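Local coordinates for protein histone-lysine N-methyltransferase SETMAR (Homo sapiens, PDB 3F2K) that acts in DNA double-strand break repair and restart of stalled replication forks, fusing a histone H3 lysine methyltransferase to a DNA-binding mariner transposase domain, the part in this chain, at residues P159-H171 / F202-W214. Residues are numbered along the deposited sequence; the frame is centred on the assembly and turned at random.
Sequences PDLLPTNYHVFKH and FYATGINQLISRW
Tyr166 enters as a knob among Gly206, Gln209, Leu210 and Arg213, where helices 163-171 and 202-214 of the RNase H-like transposase domain pack at 143°. The Arg213 guanidinium lies flat on one ring face, planes 6° apart, with CZ 3.7 Å from the ring centroid; its NH1 reaches on to Asp160 O (2.9 Å). Tyr166 OH donates to Gly206 O (2.7 Å), an acceptor left available where helix 202-214 kinks and Leu210 N bonds Ile207 O instead. A leucine in place of Tyr166 would probably leave Gly206 O without this donor and the Arg213 guanidinium without its stacking surface. In the next residue, His167, chi1 near 180° (-173°) swings the ring over Gly206 CA, 3.5 Å from His167 CG; a CB on Gly206 would run into His167 CD2. Phe202 stacks offset on His167 and turns its edge to the face of His171, while His167 NE2 donates to Phe202 O (2.7 Å) from above the carbonyl plane, along a bent N-H...O path. A water joins His167 ND1, Lys170 NZ and Gln209 OE1. Farther out, Asp160 pairs with Arg14, and helix 163-171 is tied to the metal site by Asn165 ND2, which donates a hydrogen bond to OD2 of the magnesium ligand Asp38.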
loop_
_atom_site.group_PDB
_atom_site.type_symbol
_atom_site.label_atom_id
_atom_site.label_comp_id
_atom_site.label_asym_id
_atom_site.label_seq_id
_atom_site.Cartn_x
_atom_site.Cartn_y
_atom_site.Cartn_z
ATOM N N PRO A 159 -2.310 -9.834 3.075
ATOM C CA PRO A 159 -2.497 -8.936 1.916
ATOM C C PRO A 159 -3.977 -8.557 1.790
ATOM O O PRO A 159 -4.308 -7.552 1.213
ATOM C CB PRO A 159 -2.019 -9.804 0.714
ATOM C CG PRO A 159 -2.283 -11.261 1.162
ATOM C CD PRO A 159 -1.927 -11.201 2.656
ATOM N N ASP A 160 -4.862 -9.326 2.441
ATOM C CA ASP A 160 -6.301 -9.032 2.387
ATOM C C ASP A 160 -6.650 -7.845 3.310
ATOM O O ASP A 160 -7.838 -7.430 3.401
ATOM C CB ASP A 160 -7.142 -10.283 2.819
ATOM C CG ASP A 160 -6.715 -10.873 4.161
ATOM O OD1 ASP A 160 -5.572 -10.608 4.612
ATOM O OD2 ASP A 160 -7.531 -11.655 4.777
ATOM N N LEU A 161 -5.652 -7.417 4.102
ATOM C CA LEU A 161 -5.814 -6.256 5.008
ATOM C C LEU A 161 -4.907 -5.079 4.555
ATOM O O LEU A 161 -4.819 -4.066 5.241
ATOM C CB LEU A 161 -5.525 -6.620 6.456
ATOM C CG LEU A 161 -6.469 -7.711 7.033
ATOM C CD1 LEU A 161 -6.039 -7.970 8.525
ATOM C CD2 LEU A 161 -7.969 -7.398 6.901
ATOM N N LEU A 162 -4.306 -5.212 3.377
ATOM C CA LEU A 162 -3.307 -4.242 2.888
ATOM C C LEU A 162 -3.988 -3.605 1.671
ATOM O O LEU A 162 -4.090 -4.240 0.656
ATOM C CB LEU A 162 -2.024 -5.027 2.477
ATOM C CG LEU A 162 -0.771 -4.248 2.145
ATOM C CD1 LEU A 162 -0.259 -3.390 3.349
ATOM C CD2 LEU A 162 0.318 -5.241 1.632
ATOM N N PRO A 163 -4.504 -2.386 1.775
ATOM C CA PRO A 163 -5.299 -1.880 0.648
ATOM C C PRO A 163 -4.630 -1.781 -0.733
ATOM O O PRO A 163 -5.335 -1.880 -1.745
ATOM C CB PRO A 163 -5.829 -0.501 1.129
ATOM C CG PRO A 163 -5.765 -0.618 2.694
ATOM C CD PRO A 163 -4.473 -1.444 2.935
ATOM N N THR A 164 -3.308 -1.560 -0.805
ATOM C CA THR A 164 -2.716 -1.475 -2.103
ATOM C C THR A 164 -2.896 -2.825 -2.792
ATOM O O THR A 164 -3.124 -2.896 -3.994
ATOM C CB THR A 164 -1.237 -1.116 -2.041
ATOM O OG1 THR A 164 -1.126 0.094 -1.274
ATOM C CG2 THR A 164 -0.646 -0.922 -3.459
ATOM N N ASN A 165 -2.805 -3.879 -1.993
ATOM C CA ASN A 165 -2.904 -5.213 -2.563
ATOM C C ASN A 165 -4.371 -5.607 -2.896
ATOM O O ASN A 165 -4.660 -5.968 -4.050
ATOM C CB ASN A 165 -2.244 -6.186 -1.589
ATOM C CG ASN A 165 -1.781 -7.394 -2.281
ATOM O OD1 ASN A 165 -2.557 -8.302 -2.488
ATOM N ND2 ASN A 165 -0.513 -7.402 -2.667
ATOM N N TYR A 166 -5.285 -5.495 -1.937
ATOM C CA TYR A 166 -6.671 -5.955 -2.173
ATOM C C TYR A 166 -7.509 -5.028 -3.093
ATOM O O TYR A 166 -8.466 -5.469 -3.732
ATOM C CB TYR A 166 -7.420 -6.274 -0.897
ATOM C CG TYR A 166 -7.811 -5.105 -0.003
ATOM C CD1 TYR A 166 -8.770 -4.122 -0.442
ATOM C CD2 TYR A 166 -7.245 -4.957 1.263
ATOM C CE1 TYR A 166 -9.171 -3.093 0.418
ATOM C CE2 TYR A 166 -7.626 -3.947 2.120
ATOM C CZ TYR A 166 -8.547 -2.998 1.680
ATOM O OH TYR A 166 -8.850 -2.011 2.564
ATOM N N HIS A 167 -7.067 -3.772 -3.224
ATOM C CA HIS A 167 -7.796 -2.786 -4.022
ATOM C C HIS A 167 -7.022 -2.387 -5.275
ATOM O O HIS A 167 -7.407 -2.772 -6.414
ATOM C CB HIS A 167 -8.114 -1.517 -3.184
ATOM C CG HIS A 167 -9.002 -0.557 -3.908
ATOM N ND1 HIS A 167 -10.266 -0.931 -4.340
ATOM C CD2 HIS A 167 -8.843 0.751 -4.248
ATOM C CE1 HIS A 167 -10.820 0.107 -4.979
ATOM N NE2 HIS A 167 -9.983 1.138 -4.913
ATOM N N VAL A 168 -5.949 -1.615 -5.116
ATOM C CA VAL A 168 -5.243 -1.112 -6.316
ATOM C C VAL A 168 -4.724 -2.243 -7.197
ATOM O O VAL A 168 -4.960 -2.270 -8.425
ATOM C CB VAL A 168 -4.101 -0.045 -5.943
ATOM C CG1 VAL A 168 -3.420 0.456 -7.196
ATOM C CG2 VAL A 168 -4.702 1.144 -5.113
ATOM N N PHE A 169 -4.039 -3.225 -6.581
ATOM C CA PHE A 169 -3.444 -4.281 -7.364
ATOM C C PHE A 169 -4.464 -5.206 -8.032
ATOM O O PHE A 169 -4.212 -5.715 -9.101
ATOM C CB PHE A 169 -2.374 -5.079 -6.542
ATOM C CG PHE A 169 -1.066 -4.254 -6.271
ATOM C CD1 PHE A 169 -0.787 -3.114 -7.017
ATOM C CD2 PHE A 169 -0.148 -4.624 -5.290
ATOM C CE1 PHE A 169 0.363 -2.342 -6.767
ATOM C CE2 PHE A 169 1.045 -3.836 -5.054
ATOM C CZ PHE A 169 1.261 -2.718 -5.784
ATOM N N LYS A 170 -5.587 -5.421 -7.368
ATOM C CA LYS A 170 -6.670 -6.202 -7.938
ATOM C C LYS A 170 -7.149 -5.578 -9.246
ATOM O O LYS A 170 -7.192 -6.247 -10.307
ATOM C CB LYS A 170 -7.799 -6.298 -6.921
ATOM C CG LYS A 170 -9.135 -6.793 -7.468
ATOM C CD LYS A 170 -10.212 -6.777 -6.418
ATOM C CE LYS A 170 -10.502 -5.394 -5.822
ATOM N NZ LYS A 170 -11.330 -5.538 -4.509
ATOM N N HIS A 171 -7.421 -4.290 -9.198
ATOM C CA HIS A 171 -7.840 -3.551 -10.386
ATOM C C HIS A 171 -6.732 -3.416 -11.458
ATOM O O HIS A 171 -6.998 -3.498 -12.700
ATOM C CB HIS A 171 -8.360 -2.207 -9.988
ATOM C CG HIS A 171 -9.682 -2.275 -9.297
ATOM N ND1 HIS A 171 -10.844 -2.591 -9.966
ATOM C CD2 HIS A 171 -10.018 -2.166 -7.993
ATOM C CE1 HIS A 171 -11.854 -2.613 -9.115
ATOM N NE2 HIS A 171 -11.379 -2.378 -7.903
ATOM N N PHE A 202 -11.899 6.617 -6.373
ATOM C CA PHE A 202 -11.357 5.285 -6.435
ATOM C C PHE A 202 -10.532 4.910 -5.205
ATOM O O PHE A 202 -10.652 3.773 -4.645
ATOM C CB PHE A 202 -10.553 5.112 -7.717
ATOM C CG PHE A 202 -9.796 3.798 -7.803
ATOM C CD1 PHE A 202 -10.482 2.637 -8.069
ATOM C CD2 PHE A 202 -8.409 3.754 -7.593
ATOM C CE1 PHE A 202 -9.777 1.374 -8.203
ATOM C CE2 PHE A 202 -7.662 2.528 -7.672
ATOM C CZ PHE A 202 -8.366 1.314 -7.946
ATOM N N TYR A 203 -9.660 5.836 -4.811
ATOM C CA TYR A 203 -8.788 5.582 -3.643
ATOM C C TYR A 203 -9.588 5.451 -2.346
ATOM O O TYR A 203 -9.326 4.569 -1.537
ATOM C CB TYR A 203 -7.642 6.629 -3.610
ATOM C CG TYR A 203 -6.838 6.544 -4.895
ATOM C CD1 TYR A 203 -5.857 5.521 -5.075
ATOM C CD2 TYR A 203 -7.085 7.421 -5.954
ATOM C CE1 TYR A 203 -5.165 5.379 -6.255
ATOM C CE2 TYR A 203 -6.365 7.312 -7.162
ATOM C CZ TYR A 203 -5.390 6.287 -7.280
ATOM O OH TYR A 203 -4.661 6.154 -8.395
ATOM N N ALA A 204 -10.591 6.305 -2.187
ATOM C CA ALA A 204 -11.364 6.351 -0.956
ATOM C C ALA A 204 -12.003 4.993 -0.701
ATOM O O ALA A 204 -12.084 4.563 0.463
ATOM C CB ALA A 204 -12.414 7.432 -1.036
ATOM N N THR A 205 -12.440 4.369 -1.808
ATOM C CA THR A 205 -13.030 3.006 -1.789
ATOM C C THR A 205 -12.105 2.028 -1.073
ATOM O O THR A 205 -12.535 1.306 -0.177
ATOM C CB THR A 205 -13.345 2.469 -3.185
ATOM O OG1 THR A 205 -14.227 3.359 -3.889
ATOM C CG2 THR A 205 -14.035 1.084 -3.124
ATOM N N GLY A 206 -10.850 1.952 -1.531
ATOM C CA GLY A 206 -9.907 1.023 -0.935
ATOM C C GLY A 206 -9.686 1.229 0.555
ATOM O O GLY A 206 -9.668 0.265 1.318
ATOM N N ILE A 207 -9.506 2.493 0.939
ATOM C CA ILE A 207 -9.226 2.861 2.303
ATOM C C ILE A 207 -10.420 2.487 3.161
ATOM O O ILE A 207 -10.291 1.745 4.132
ATOM C CB ILE A 207 -8.967 4.398 2.445
ATOM C CG1 ILE A 207 -7.716 4.764 1.657
ATOM C CG2 ILE A 207 -8.894 4.789 3.930
ATOM C CD1 ILE A 207 -6.445 4.190 2.233
ATOM N N ASN A 208 -11.572 2.999 2.760
ATOM C CA ASN A 208 -12.835 2.846 3.543
ATOM C C ASN A 208 -13.281 1.379 3.780
ATOM O O ASN A 208 -13.826 1.027 4.852
ATOM C CB ASN A 208 -13.886 3.805 2.975
ATOM C CG ASN A 208 -13.576 5.240 3.396
ATOM O OD1 ASN A 208 -13.627 5.557 4.594
ATOM N ND2 ASN A 208 -13.241 6.121 2.432
ATOM N N GLN A 209 -12.905 0.529 2.839
ATOM C CA GLN A 209 -13.164 -0.922 2.969
ATOM C C GLN A 209 -12.453 -1.515 4.161
ATOM O O GLN A 209 -12.852 -2.569 4.588
ATOM C CB GLN A 209 -12.778 -1.664 1.709
ATOM C CG GLN A 209 -13.937 -1.558 0.737
ATOM C CD GLN A 209 -13.674 -2.170 -0.615
ATOM O OE1 GLN A 209 -12.602 -2.665 -0.872
ATOM N NE2 GLN A 209 -14.696 -2.136 -1.491
ATOM N N LEU A 210 -11.409 -0.853 4.704
ATOM C CA LEU A 210 -10.718 -1.434 5.850
ATOM C C LEU A 210 -11.636 -1.827 7.004
ATOM O O LEU A 210 -11.389 -2.876 7.668
ATOM C CB LEU A 210 -9.610 -0.491 6.418
ATOM C CG LEU A 210 -8.322 -0.340 5.605
ATOM C CD1 LEU A 210 -7.501 0.850 6.147
ATOM C CD2 LEU A 210 -7.491 -1.672 5.748
ATOM N N ILE A 211 -12.608 -0.970 7.331
ATOM C CA ILE A 211 -13.470 -1.260 8.473
ATOM C C ILE A 211 -14.205 -2.578 8.279
ATOM O O ILE A 211 -14.212 -3.466 9.163
ATOM C CB ILE A 211 -14.475 -0.140 8.713
ATOM C CG1 ILE A 211 -13.700 1.162 8.911
ATOM C CG2 ILE A 211 -15.274 -0.429 10.007
ATOM C CD1 ILE A 211 -12.910 1.077 10.174
ATOM N N SER A 212 -14.771 -2.727 7.103
ATOM C CA SER A 212 -15.508 -3.974 6.799
ATOM C C SER A 212 -14.593 -5.211 6.795
ATOM O O SER A 212 -14.995 -6.298 7.293
ATOM C CB SER A 212 -16.356 -3.842 5.509
ATOM O OG SER A 212 -15.551 -3.663 4.364
ATOM N N ARG A 213 -13.361 -5.058 6.306
ATOM C CA ARG A 213 -12.412 -6.161 6.261
ATOM C C ARG A 213 -11.870 -6.520 7.661
ATOM O O ARG A 213 -11.720 -7.735 7.986
ATOM C CB ARG A 213 -11.243 -5.823 5.358
ATOM C CG ARG A 213 -11.694 -5.869 3.880
ATOM C CD ARG A 213 -10.537 -5.551 3.004
ATOM N NE ARG A 213 -10.952 -5.730 1.616
ATOM C CZ ARG A 213 -10.640 -6.767 0.848
ATOM N NH1 ARG A 213 -9.844 -7.732 1.298
ATOM N NH2 ARG A 213 -11.133 -6.829 -0.412
ATOM N N TRP A 214 -11.547 -5.503 8.482
ATOM C CA TRP A 214 -11.252 -5.823 9.899
ATOM C C TRP A 214 -12.362 -6.638 10.559
ATOM O O TRP A 214 -12.094 -7.631 11.302
ATOM C CB TRP A 214 -10.934 -4.572 10.736
ATOM C CG TRP A 214 -9.646 -3.905 10.234
ATOM C CD1 TRP A 214 -8.563 -4.486 9.667
ATOM C CD2 TRP A 214 -9.391 -2.486 10.263
ATOM N NE1 TRP A 214 -7.600 -3.494 9.338
ATOM C CE2 TRP A 214 -8.095 -2.272 9.737
ATOM C CE3 TRP A 214 -10.117 -1.396 10.732
ATOM C CZ2 TRP A 214 -7.546 -0.974 9.604
ATOM C CZ3 TRP A 214 -9.575 -0.114 10.615
ATOM C CH2 TRP A 214 -8.295 0.078 10.051
HETATM O O HOH W 1 -5.211 -3.223 7.997
HETATM O O HOH W 2 -11.772 -2.964 -3.321
#